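Local atomic coordinates of prenyltransference for protein (Lavandula lanata, PDB entry 5HC8), a protein that catalyses the head-to-middle condensation of two dimethylallyl diphosphate molecules to lavandulyl diphosphate, probably working as a dimer with the cis-prenyltransferase fold. Residues Leu59-Leu65 with Phe136-Tyr142; Phe210-Tyr214 with Arg238-Gly243; Ile20-Trp26 with Leu219-Phe223. One frame throughout, in Å; residues are numbered along the deposited sequence.

How the contacts relate
Contact 1 lies close to the centre of the chain and is fully buried, two parallel strands of the central sheet joined by backbone bonds and apolar side chains. Contact 3, also largely buried, touches it through I20, which packs on W63 and A64; both border the same bound ligands, contact 1 along the hydrocarbon parts, contact 3 mainly around magnesium and the thiodiphosphate. Contact 2 is more peripheral, about 22 Å from contact 1 between centres. It shares the sheet with contact 1 through strand 212-215, but relies on arginines, a glutamate and water, and its G243 reaches a ligand held by the second subunit's site.

Contact 1: residues Leu59-Leu65 with Phe136-Tyr142; sequences LLTIWAL and FILAVAY. With ISY (3-methylbut-3-enylsulfanyl(phosphonooxy)phosphinic acid), chain F; 61G (2-methylbuta-1,3-diene), chain D.
W63 and A139 face each other across two parallel strands, 59-65 and 135-140, in the middle of the sheet. The backbone bonds alternate: I137 N donates to L60 O, I62 N to I137 O, A139 N to I62 O and A64 N to A139 O, the last almost straight at 177°. I137 lies beside T61 on the face that also carries W63 and A139; there T61 OG1 bonds to H15. On the other face I62 CD1 reaches F136 CE1 at 3.7 Å, and L60 and F136 both pack on I49 of helix 34-54.

With CG anti to the backbone N (chi1 -167°), the indole of W63 brings its CD1 edge up to A139, whose small side chain lets it come close: W63 CD1 is 3.7 Å from A139 CB. CG nears ISY C13. Next along the ring, W63 NE1 donates to Y142 O at 2.9 Å, the acceptor close to the ring plane, and CE2 and CZ2 also lie by Y142 O. The six-membered ring turns one face to the prenyl chain of ISY, W63 CZ3 lying 3.3 Å from ISY C10 and W63 CE3 3.4 Å from ISY C12, with CH2 by ISY C14. F203 stacks on the same indole. Replacing W63 with an alanine would probably leave Y142 O without this donor and open a gap beside the isoprenoid tail. Y142 N donates to L65 O at 3.2 Å, so Y142 is held through both its backbone N and its carbonyl O. A largely apolar ring held at its N-H thus gives the hydrocarbon part of the substrate analogue a flat, uncharged wall.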
# COMPACT_ATOMS: atom_id res chain seq x y z
N LEU A 59 4.04 -19.41 0.78
CA LEU A 59 3.76 -18.72 2.02
C LEU A 59 2.34 -18.18 2.05
O LEU A 59 1.92 -17.51 1.12
CB LEU A 59 4.85 -17.62 2.21
CG LEU A 59 4.42 -16.55 3.23
CD1 LEU A 59 4.29 -17.16 4.59
CD2 LEU A 59 5.43 -15.43 3.18
N LEU A 60 1.59 -18.50 3.10
CA LEU A 60 0.27 -17.93 3.35
C LEU A 60 0.36 -17.09 4.63
O LEU A 60 0.75 -17.62 5.69
CB LEU A 60 -0.74 -18.97 3.65
CG LEU A 60 -2.16 -18.42 3.83
CD1 LEU A 60 -2.72 -17.93 2.48
CD2 LEU A 60 -3.08 -19.43 4.45
N THR A 61 0.06 -15.82 4.52
CA THR A 61 -0.03 -14.93 5.71
C THR A 61 -1.47 -14.58 6.01
O THR A 61 -2.20 -14.16 5.11
CB THR A 61 0.76 -13.65 5.45
OG1 THR A 61 2.15 -13.95 5.31
CG2 THR A 61 0.60 -12.71 6.64
N ILE A 62 -1.90 -14.80 7.26
CA ILE A 62 -3.22 -14.36 7.70
C ILE A 62 -3.03 -13.25 8.73
O ILE A 62 -2.31 -13.39 9.74
CB ILE A 62 -4.06 -15.48 8.31
CG1 ILE A 62 -4.33 -16.56 7.27
CG2 ILE A 62 -5.33 -14.93 8.94
CD1 ILE A 62 -5.02 -17.83 7.84
N TRP A 63 -3.59 -12.09 8.44
CA TRP A 63 -3.50 -10.96 9.39
C TRP A 63 -4.65 -11.01 10.35
O TRP A 63 -5.81 -10.98 9.93
CB TRP A 63 -3.62 -9.63 8.68
CG TRP A 63 -3.26 -8.41 9.48
CD1 TRP A 63 -2.33 -8.27 10.50
CD2 TRP A 63 -3.75 -7.10 9.23
NE1 TRP A 63 -2.25 -6.95 10.88
CE2 TRP A 63 -3.06 -6.21 10.07
CE3 TRP A 63 -4.64 -6.57 8.30
CZ2 TRP A 63 -3.34 -4.83 10.07
CZ3 TRP A 63 -4.90 -5.25 8.34
CH2 TRP A 63 -4.22 -4.40 9.17
N ALA A 64 -4.34 -11.10 11.65
CA ALA A 64 -5.40 -11.32 12.68
C ALA A 64 -5.58 -10.12 13.63
O ALA A 64 -6.61 -9.96 14.27
CB ALA A 64 -5.09 -12.54 13.49
N LEU A 65 -4.56 -9.28 13.75
CA LEU A 65 -4.70 -8.26 14.78
C LEU A 65 -3.73 -7.15 14.46
O LEU A 65 -2.57 -7.41 14.34
CB LEU A 65 -4.44 -8.86 16.13
CG LEU A 65 -4.80 -7.89 17.26
CD1 LEU A 65 -6.29 -7.91 17.56
CD2 LEU A 65 -4.02 -8.23 18.52
N PHE A 136 3.31 -20.75 6.99
CA PHE A 136 2.12 -20.05 7.44
C PHE A 136 2.53 -19.00 8.44
O PHE A 136 3.10 -19.31 9.49
CB PHE A 136 1.17 -21.02 8.11
CG PHE A 136 0.02 -20.38 8.83
CD1 PHE A 136 -0.60 -19.20 8.33
CD2 PHE A 136 -0.42 -20.88 10.06
CE1 PHE A 136 -1.65 -18.60 9.02
CE2 PHE A 136 -1.50 -20.27 10.74
CZ PHE A 136 -2.12 -19.15 10.22
N ILE A 137 2.34 -17.71 8.11
CA ILE A 137 2.60 -16.61 9.05
C ILE A 137 1.26 -16.09 9.60
O ILE A 137 0.32 -15.78 8.83
CB ILE A 137 3.36 -15.47 8.40
CG1 ILE A 137 4.78 -15.93 8.10
CG2 ILE A 137 3.43 -14.21 9.32
CD1 ILE A 137 5.58 -15.00 7.20
N LEU A 138 1.17 -16.05 10.92
CA LEU A 138 0.08 -15.37 11.60
C LEU A 138 0.66 -14.01 12.01
O LEU A 138 1.57 -13.94 12.79
CB LEU A 138 -0.42 -16.16 12.80
CG LEU A 138 -1.57 -15.49 13.55
CD1 LEU A 138 -2.88 -15.37 12.77
CD2 LEU A 138 -1.80 -16.23 14.84
N ALA A 139 0.12 -12.95 11.44
CA ALA A 139 0.49 -11.57 11.75
C ALA A 139 -0.47 -11.02 12.81
O ALA A 139 -1.65 -10.82 12.58
CB ALA A 139 0.47 -10.71 10.47
N VAL A 140 0.09 -10.77 13.99
CA VAL A 140 -0.65 -10.42 15.17
C VAL A 140 0.08 -9.30 15.94
O VAL A 140 1.31 -9.33 16.14
CB VAL A 140 -0.94 -11.74 15.94
CG1 VAL A 140 0.35 -12.36 16.43
CG2 VAL A 140 -1.98 -11.53 16.97
N ALA A 141 -0.68 -8.24 16.26
CA ALA A 141 -0.13 -6.99 16.70
C ALA A 141 0.88 -6.50 15.70
O ALA A 141 1.93 -6.04 16.06
CB ALA A 141 0.53 -7.12 18.11
N TYR A 142 0.55 -6.65 14.42
CA TYR A 142 1.40 -6.29 13.25
C TYR A 142 0.75 -5.10 12.56
O TYR A 142 -0.49 -5.15 12.24
CB TYR A 142 1.47 -7.44 12.20
CG TYR A 142 2.27 -6.94 11.03
CD1 TYR A 142 3.67 -6.93 11.08
CD2 TYR A 142 1.63 -6.29 10.01
CE1 TYR A 142 4.40 -6.35 10.08
CE2 TYR A 142 2.33 -5.66 9.01
CZ TYR A 142 3.73 -5.77 9.02
OH TYR A 142 4.41 -5.08 8.07
P1 ISY F . -10.79 -0.92 9.36
O2 ISY F . -9.92 -1.99 10.29
P3 ISY F . -10.29 -3.47 10.69
O4 ISY F . -11.74 -1.68 8.36
O5 ISY F . -9.90 0.12 8.63
O6 ISY F . -11.64 -0.16 10.37
O7 ISY F . -11.75 -3.62 10.88
O8 ISY F . -9.33 -3.91 11.89
S9 ISY F . -9.84 -4.61 8.94
C10 ISY F . -8.09 -4.83 9.14
C11 ISY F . -8.01 -6.31 9.45
C12 ISY F . -7.20 -6.84 10.59
C13 ISY F . -7.16 -8.28 10.81
C14 ISY F . -6.60 -5.93 11.60
CAC 61G D . -9.30 -8.01 14.06
CAE 61G D . -10.07 -9.35 13.90
CAB 61G D . -9.55 -10.73 14.20
CAD 61G D . -11.33 -9.28 13.25
CAA 61G D . -11.75 -7.96 12.96

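Contact 2: residues Phe210-Tyr214 with Arg238-Gly243; sequences FTEFY and RYRGFG. With ISY (3-methylbut-3-enylsulfanyl(phosphonooxy)phosphinic acid), chain B.
R238 and E212 form the tight half of this contact. R238 NH1 makes a salt bridge to E212 OE1 at 2.8 Å, using the anti lone pair of that oxygen, and the carboxylate and guanidinium planes stand nearly perpendicular, 87° apart. The same guanidinium grips F213 O end-on: R238 NH1 at 2.9 Å and R238 NH2 at 2.8 Å, both approaching from one side of the carbonyl plane. An arginine suits this place because its flat edge serves a carboxylate and a carbonyl together. R240 NH2 bonds to F210 O at 2.9 Å, while its NH1 pairs with D189; a water joins R240 NE, F210 O and E212 OE2.

Strand 212-215 is an edge strand of the parallel sheet within its chain, and here it borders the second subunit, whose R199 makes a salt bridge with E212 OE2. Toward solvent the packing is looser and aromatic. F242, exposed, turns its edge toward the face of F210 in an offset edge-to-face pair, with centroids 5.7 Å apart. Past it the chain bends through G243, whose positive phi suits glycine, and G243 N donates to ISY O6 at 3.0 Å, a ligand otherwise bound by residues of the second subunit, among them R199 and S201.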
# COMPACT_ATOMS: atom_id res chain seq x y z
N PHE A 210 3.97 -4.15 -5.76
CA PHE A 210 3.45 -4.84 -6.99
C PHE A 210 2.47 -5.91 -6.74
O PHE A 210 2.04 -6.58 -7.67
CB PHE A 210 4.63 -5.30 -7.90
CG PHE A 210 5.46 -4.11 -8.43
CD1 PHE A 210 4.97 -3.31 -9.45
CD2 PHE A 210 6.66 -3.81 -7.85
CE1 PHE A 210 5.70 -2.23 -9.92
CE2 PHE A 210 7.40 -2.71 -8.30
CZ PHE A 210 6.92 -1.94 -9.31
N THR A 211 2.11 -6.14 -5.47
CA THR A 211 1.05 -7.03 -5.13
C THR A 211 -0.30 -6.77 -5.86
O THR A 211 -0.77 -5.65 -6.02
CB THR A 211 0.80 -6.87 -3.63
OG1 THR A 211 2.05 -7.01 -2.93
CG2 THR A 211 -0.24 -7.85 -3.12
N GLU A 212 -0.89 -7.85 -6.37
CA GLU A 212 -2.25 -7.81 -6.93
C GLU A 212 -3.22 -7.81 -5.79
O GLU A 212 -3.12 -8.64 -4.87
CB GLU A 212 -2.44 -9.05 -7.83
CG GLU A 212 -1.59 -8.99 -9.08
CD GLU A 212 -1.98 -7.86 -10.03
OE1 GLU A 212 -3.14 -7.47 -10.02
OE2 GLU A 212 -1.13 -7.35 -10.74
N PHE A 213 -4.17 -6.88 -5.81
CA PHE A 213 -5.22 -6.82 -4.82
C PHE A 213 -6.51 -7.48 -5.33
O PHE A 213 -6.91 -7.30 -6.49
CB PHE A 213 -5.55 -5.37 -4.49
CG PHE A 213 -4.40 -4.56 -3.94
CD1 PHE A 213 -3.33 -5.14 -3.30
CD2 PHE A 213 -4.41 -3.23 -4.06
CE1 PHE A 213 -2.32 -4.35 -2.75
CE2 PHE A 213 -3.41 -2.43 -3.53
CZ PHE A 213 -2.38 -2.98 -2.84
N TYR A 214 -7.13 -8.27 -4.47
CA TYR A 214 -8.39 -8.86 -4.69
C TYR A 214 -9.34 -8.59 -3.53
O TYR A 214 -9.07 -8.93 -2.39
CB TYR A 214 -8.19 -10.34 -4.85
CG TYR A 214 -9.46 -11.16 -5.06
CD1 TYR A 214 -10.04 -11.30 -6.31
CD2 TYR A 214 -10.11 -11.78 -3.97
CE1 TYR A 214 -11.19 -12.05 -6.49
CE2 TYR A 214 -11.25 -12.50 -4.13
CZ TYR A 214 -11.77 -12.67 -5.37
OH TYR A 214 -12.88 -13.46 -5.49
N ARG A 238 -4.71 -11.92 -14.13
CA ARG A 238 -4.05 -10.59 -14.13
C ARG A 238 -2.78 -10.56 -15.05
O ARG A 238 -1.99 -11.50 -15.07
CB ARG A 238 -3.56 -10.18 -12.74
CG ARG A 238 -4.52 -10.34 -11.55
CD ARG A 238 -5.57 -9.29 -11.62
NE ARG A 238 -6.55 -9.47 -10.57
CZ ARG A 238 -6.59 -8.81 -9.41
NH1 ARG A 238 -5.68 -7.91 -9.04
NH2 ARG A 238 -7.59 -9.06 -8.61
N TYR A 239 -2.61 -9.44 -15.76
CA TYR A 239 -1.35 -9.12 -16.46
C TYR A 239 -0.54 -8.23 -15.53
O TYR A 239 -1.01 -7.15 -15.18
CB TYR A 239 -1.57 -8.40 -17.82
CG TYR A 239 -0.21 -7.98 -18.38
CD1 TYR A 239 0.64 -8.92 -18.97
CD2 TYR A 239 0.25 -6.66 -18.22
CE1 TYR A 239 1.90 -8.55 -19.43
CE2 TYR A 239 1.51 -6.28 -18.66
CZ TYR A 239 2.33 -7.22 -19.27
OH TYR A 239 3.58 -6.82 -19.70
N ARG A 240 0.66 -8.69 -15.16
CA ARG A 240 1.59 -7.94 -14.26
C ARG A 240 2.74 -7.37 -15.12
O ARG A 240 3.53 -8.11 -15.73
CB ARG A 240 2.15 -8.86 -13.15
CG ARG A 240 1.16 -9.86 -12.49
CD ARG A 240 1.82 -10.67 -11.35
NE ARG A 240 2.12 -9.81 -10.17
CZ ARG A 240 2.75 -10.19 -9.05
NH1 ARG A 240 3.25 -11.44 -8.90
NH2 ARG A 240 2.92 -9.32 -8.07
N GLY A 241 2.82 -6.05 -15.22
CA GLY A 241 3.86 -5.41 -16.05
C GLY A 241 5.03 -4.85 -15.24
O GLY A 241 6.07 -4.49 -15.84
N PHE A 242 4.88 -4.75 -13.90
CA PHE A 242 5.94 -4.16 -13.01
C PHE A 242 6.56 -2.78 -13.47
O PHE A 242 7.77 -2.56 -13.23
CB PHE A 242 7.11 -5.17 -12.77
CG PHE A 242 6.68 -6.56 -12.28
CD1 PHE A 242 6.41 -6.80 -10.93
CD2 PHE A 242 6.60 -7.65 -13.19
CE1 PHE A 242 6.03 -8.08 -10.50
CE2 PHE A 242 6.24 -8.94 -12.76
CZ PHE A 242 5.95 -9.15 -11.41
N GLY A 243 5.76 -1.88 -14.11
CA GLY A 243 6.21 -0.48 -14.60
C GLY A 243 6.82 -0.34 -16.02
O GLY A 243 6.87 0.75 -16.70
P1 ISY B . 2.24 -1.46 -14.06
O2 ISY B . 2.93 0.04 -14.13
P3 ISY B . 2.49 1.30 -14.98
O4 ISY B . 0.70 -1.40 -14.43
O5 ISY B . 2.47 -2.19 -12.71
O6 ISY B . 2.96 -2.26 -15.14
O7 ISY B . 1.92 0.89 -16.29
O8 ISY B . 3.70 2.34 -14.99
S9 ISY B . 0.84 2.10 -13.89
C10 ISY B . 1.69 3.05 -12.66
C11 ISY B . 1.38 4.46 -13.10
C12 ISY B . 2.44 5.51 -13.20
C13 ISY B . 2.06 6.86 -13.62
C14 ISY B . 3.88 5.18 -13.09
O HOH W 1 1.77 -6.93 -10.28

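Contact 3: residues Ile20-Trp26 with Leu219-Phe223; sequences IDGHRKW and LFPDF. With MG (magnesium ion), chain C; PIS (trihydrogen thiodiphosphate), chain E; ISY (3-methylbut-3-enylsulfanyl(phosphonooxy)phosphinic acid), chain F; 61G (2-methylbuta-1,3-diene), chain D.
The diphosphate-binding turn that leads from strand 15-19 into helix 23-30 rests on the short 3-10 segment around P221, with W26 and P221 at one end and I20 and F220 at the other. P221 CB sits over the five-membered ring of W26, 3.4 Å from its centroid, a CH-pi contact suited to a rigid proline. The indole's edge is held as well: W26 NE1 donates to D222 OD1 at 3.0 Å, the carboxylate oxygen being met from above its own plane. L219 CD1 fills in against W26 CB. At the other end I20 CG2 lies over the centre of the F220 ring, 9° off its normal; chi1 of I20, 65°, sends CG1 the other way, toward the ISY tail. F220 N ties the 3-10 segment to the turn with a bond of 2.9 Å to D21 O.

Turn and first helical residues read DGHRKW, consistent with the aspartate-led phosphate-binding motif of cis-prenyltransferases. G22, at the N-cap, has angles that call for glycine, and a side chain there would run into L219. The first helical turn then offers its N-H groups to the thiodiphosphate PIS: H23 N to PIS O4 and K25 N to PIS O3, each 2.9 Å. H23 ND1 adds a second bond to PIS O4 at 2.7 Å, in the plane of its ring, and its NE2 and CD2 lie against F220 and P221. The helix dipole probably favours the anion further. D21 OD1 binds magnesium at 2.1 Å, alongside PIS S1 and O2, ISY O7 and two waters, while D21 OD2 pairs with R193. K25 reaches away to E197, and R24 to E76.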
# COMPACT_ATOMS: atom_id res chain seq x y z
N ILE A 20 -8.60 -10.38 7.07
CA ILE A 20 -9.90 -10.84 7.56
C ILE A 20 -10.69 -9.67 8.10
O ILE A 20 -10.15 -8.73 8.72
CB ILE A 20 -9.73 -12.01 8.63
CG1 ILE A 20 -9.04 -11.54 9.89
CG2 ILE A 20 -8.89 -13.17 8.04
CD1 ILE A 20 -8.69 -12.64 10.85
N ASP A 21 -11.98 -9.69 7.80
CA ASP A 21 -12.84 -8.58 8.12
C ASP A 21 -14.30 -9.01 8.02
O ASP A 21 -14.60 -10.02 7.35
CB ASP A 21 -12.51 -7.40 7.18
CG ASP A 21 -12.91 -6.02 7.76
OD1 ASP A 21 -12.92 -5.97 8.99
OD2 ASP A 21 -13.29 -5.10 6.99
N GLY A 22 -15.20 -8.22 8.57
CA GLY A 22 -16.64 -8.41 8.33
C GLY A 22 -17.27 -9.30 9.41
O GLY A 22 -18.41 -9.71 9.28
N HIS A 23 -16.55 -9.57 10.48
CA HIS A 23 -17.07 -10.49 11.53
C HIS A 23 -18.24 -9.93 12.30
O HIS A 23 -19.16 -10.65 12.61
CB HIS A 23 -15.98 -10.86 12.52
CG HIS A 23 -14.81 -11.57 11.90
ND1 HIS A 23 -13.73 -10.89 11.36
CD2 HIS A 23 -14.52 -12.88 11.78
CE1 HIS A 23 -12.84 -11.77 10.94
NE2 HIS A 23 -13.30 -12.98 11.18
N ARG A 24 -18.20 -8.69 12.71
CA ARG A 24 -19.35 -8.08 13.37
C ARG A 24 -20.55 -7.87 12.44
O ARG A 24 -21.68 -8.14 12.82
CB ARG A 24 -18.89 -6.79 14.03
CG ARG A 24 -20.01 -5.83 14.52
CD ARG A 24 -19.41 -4.55 15.12
NE ARG A 24 -17.93 -4.65 15.07
CZ ARG A 24 -17.13 -5.13 16.03
NH1 ARG A 24 -17.62 -5.52 17.21
NH2 ARG A 24 -15.82 -5.17 15.78
N LYS A 25 -20.34 -7.40 11.22
CA LYS A 25 -21.41 -7.34 10.21
C LYS A 25 -22.08 -8.70 10.05
O LYS A 25 -23.31 -8.81 9.99
CB LYS A 25 -20.89 -6.86 8.84
CG LYS A 25 -20.39 -5.41 8.81
CD LYS A 25 -19.81 -5.03 7.45
CE LYS A 25 -19.20 -3.61 7.44
NZ LYS A 25 -18.13 -3.46 6.38
N TRP A 26 -21.27 -9.75 9.99
CA TRP A 26 -21.78 -11.10 9.85
C TRP A 26 -22.61 -11.48 11.08
O TRP A 26 -23.67 -12.04 10.95
CB TRP A 26 -20.63 -12.09 9.72
CG TRP A 26 -21.06 -13.53 9.46
CD1 TRP A 26 -21.30 -14.09 8.27
CD2 TRP A 26 -21.27 -14.56 10.45
NE1 TRP A 26 -21.63 -15.41 8.41
CE2 TRP A 26 -21.61 -15.73 9.74
CE3 TRP A 26 -21.16 -14.61 11.85
CZ2 TRP A 26 -21.87 -16.94 10.37
CZ3 TRP A 26 -21.38 -15.84 12.49
CH2 TRP A 26 -21.73 -16.99 11.74
N LEU A 219 -18.16 -11.80 3.69
CA LEU A 219 -17.79 -11.53 5.06
C LEU A 219 -16.95 -12.71 5.55
O LEU A 219 -17.19 -13.88 5.19
CB LEU A 219 -19.05 -11.32 5.93
CG LEU A 219 -20.03 -10.22 5.50
CD1 LEU A 219 -21.16 -10.19 6.53
CD2 LEU A 219 -19.36 -8.85 5.33
N PHE A 220 -15.90 -12.44 6.30
CA PHE A 220 -14.93 -13.51 6.47
C PHE A 220 -15.51 -14.80 7.12
O PHE A 220 -15.01 -15.89 6.83
CB PHE A 220 -13.72 -13.12 7.23
CG PHE A 220 -12.61 -14.16 7.10
CD1 PHE A 220 -11.86 -14.23 5.94
CD2 PHE A 220 -12.36 -15.06 8.09
CE1 PHE A 220 -10.90 -15.20 5.78
CE2 PHE A 220 -11.36 -16.00 7.95
CZ PHE A 220 -10.64 -16.07 6.79
N PRO A 221 -16.48 -14.69 8.05
CA PRO A 221 -17.02 -15.97 8.52
C PRO A 221 -17.61 -16.86 7.40
O PRO A 221 -17.73 -18.08 7.60
CB PRO A 221 -18.11 -15.53 9.51
CG PRO A 221 -17.59 -14.30 10.08
CD PRO A 221 -17.00 -13.57 8.84
N ASP A 222 -18.00 -16.27 6.27
CA ASP A 222 -18.50 -17.03 5.09
C ASP A 222 -17.40 -17.45 4.11
O ASP A 222 -17.68 -18.12 3.11
CB ASP A 222 -19.57 -16.21 4.34
CG ASP A 222 -20.83 -16.01 5.15
OD1 ASP A 222 -21.17 -16.94 5.92
OD2 ASP A 222 -21.43 -14.91 5.05
N PHE A 223 -16.15 -17.11 4.41
CA PHE A 223 -15.05 -17.23 3.48
C PHE A 223 -14.44 -18.59 3.63
O PHE A 223 -13.98 -18.96 4.68
CB PHE A 223 -13.98 -16.18 3.82
CG PHE A 223 -12.90 -16.06 2.80
CD1 PHE A 223 -11.83 -16.94 2.81
CD2 PHE A 223 -12.93 -15.07 1.83
CE1 PHE A 223 -10.78 -16.85 1.89
CE2 PHE A 223 -11.89 -14.99 0.90
CZ PHE A 223 -10.83 -15.88 0.93
MG MG C . -13.62 -4.47 10.32
P1 PIS E . -16.44 -5.72 11.23
O1 PIS E . -15.68 -6.62 12.32
P2 PIS E . -14.18 -7.15 12.35
S1 PIS E . -13.33 -5.80 11.95
O2 PIS E . -15.55 -5.33 10.03
O3 PIS E . -17.68 -6.48 10.77
O4 PIS E . -14.14 -8.19 11.28
O5 PIS E . -16.74 -4.39 11.99
O6 PIS E . -13.93 -7.64 13.85
P1 ISY F . -10.79 -0.92 9.36
O2 ISY F . -9.92 -1.99 10.29
P3 ISY F . -10.29 -3.47 10.69
O4 ISY F . -11.74 -1.68 8.36
O5 ISY F . -9.90 0.12 8.63
O6 ISY F . -11.64 -0.16 10.37
O7 ISY F . -11.75 -3.62 10.88
O8 ISY F . -9.33 -3.91 11.89
S9 ISY F . -9.84 -4.61 8.94
C10 ISY F . -8.09 -4.83 9.14
C11 ISY F . -8.01 -6.31 9.45
C12 ISY F . -7.20 -6.84 10.59
C13 ISY F . -7.16 -8.28 10.81
C14 ISY F . -6.60 -5.93 11.60
CAC 61G D . -9.30 -8.01 14.06
CAE 61G D . -10.07 -9.35 13.90
CAB 61G D . -9.55 -10.73 14.20
CAD 61G D . -11.33 -9.28 13.25
CAA 61G D . -11.75 -7.96 12.96
O HOH W 2 -13.82 -3.18 8.74
O HOH W 3 -14.58 -2.97 11.68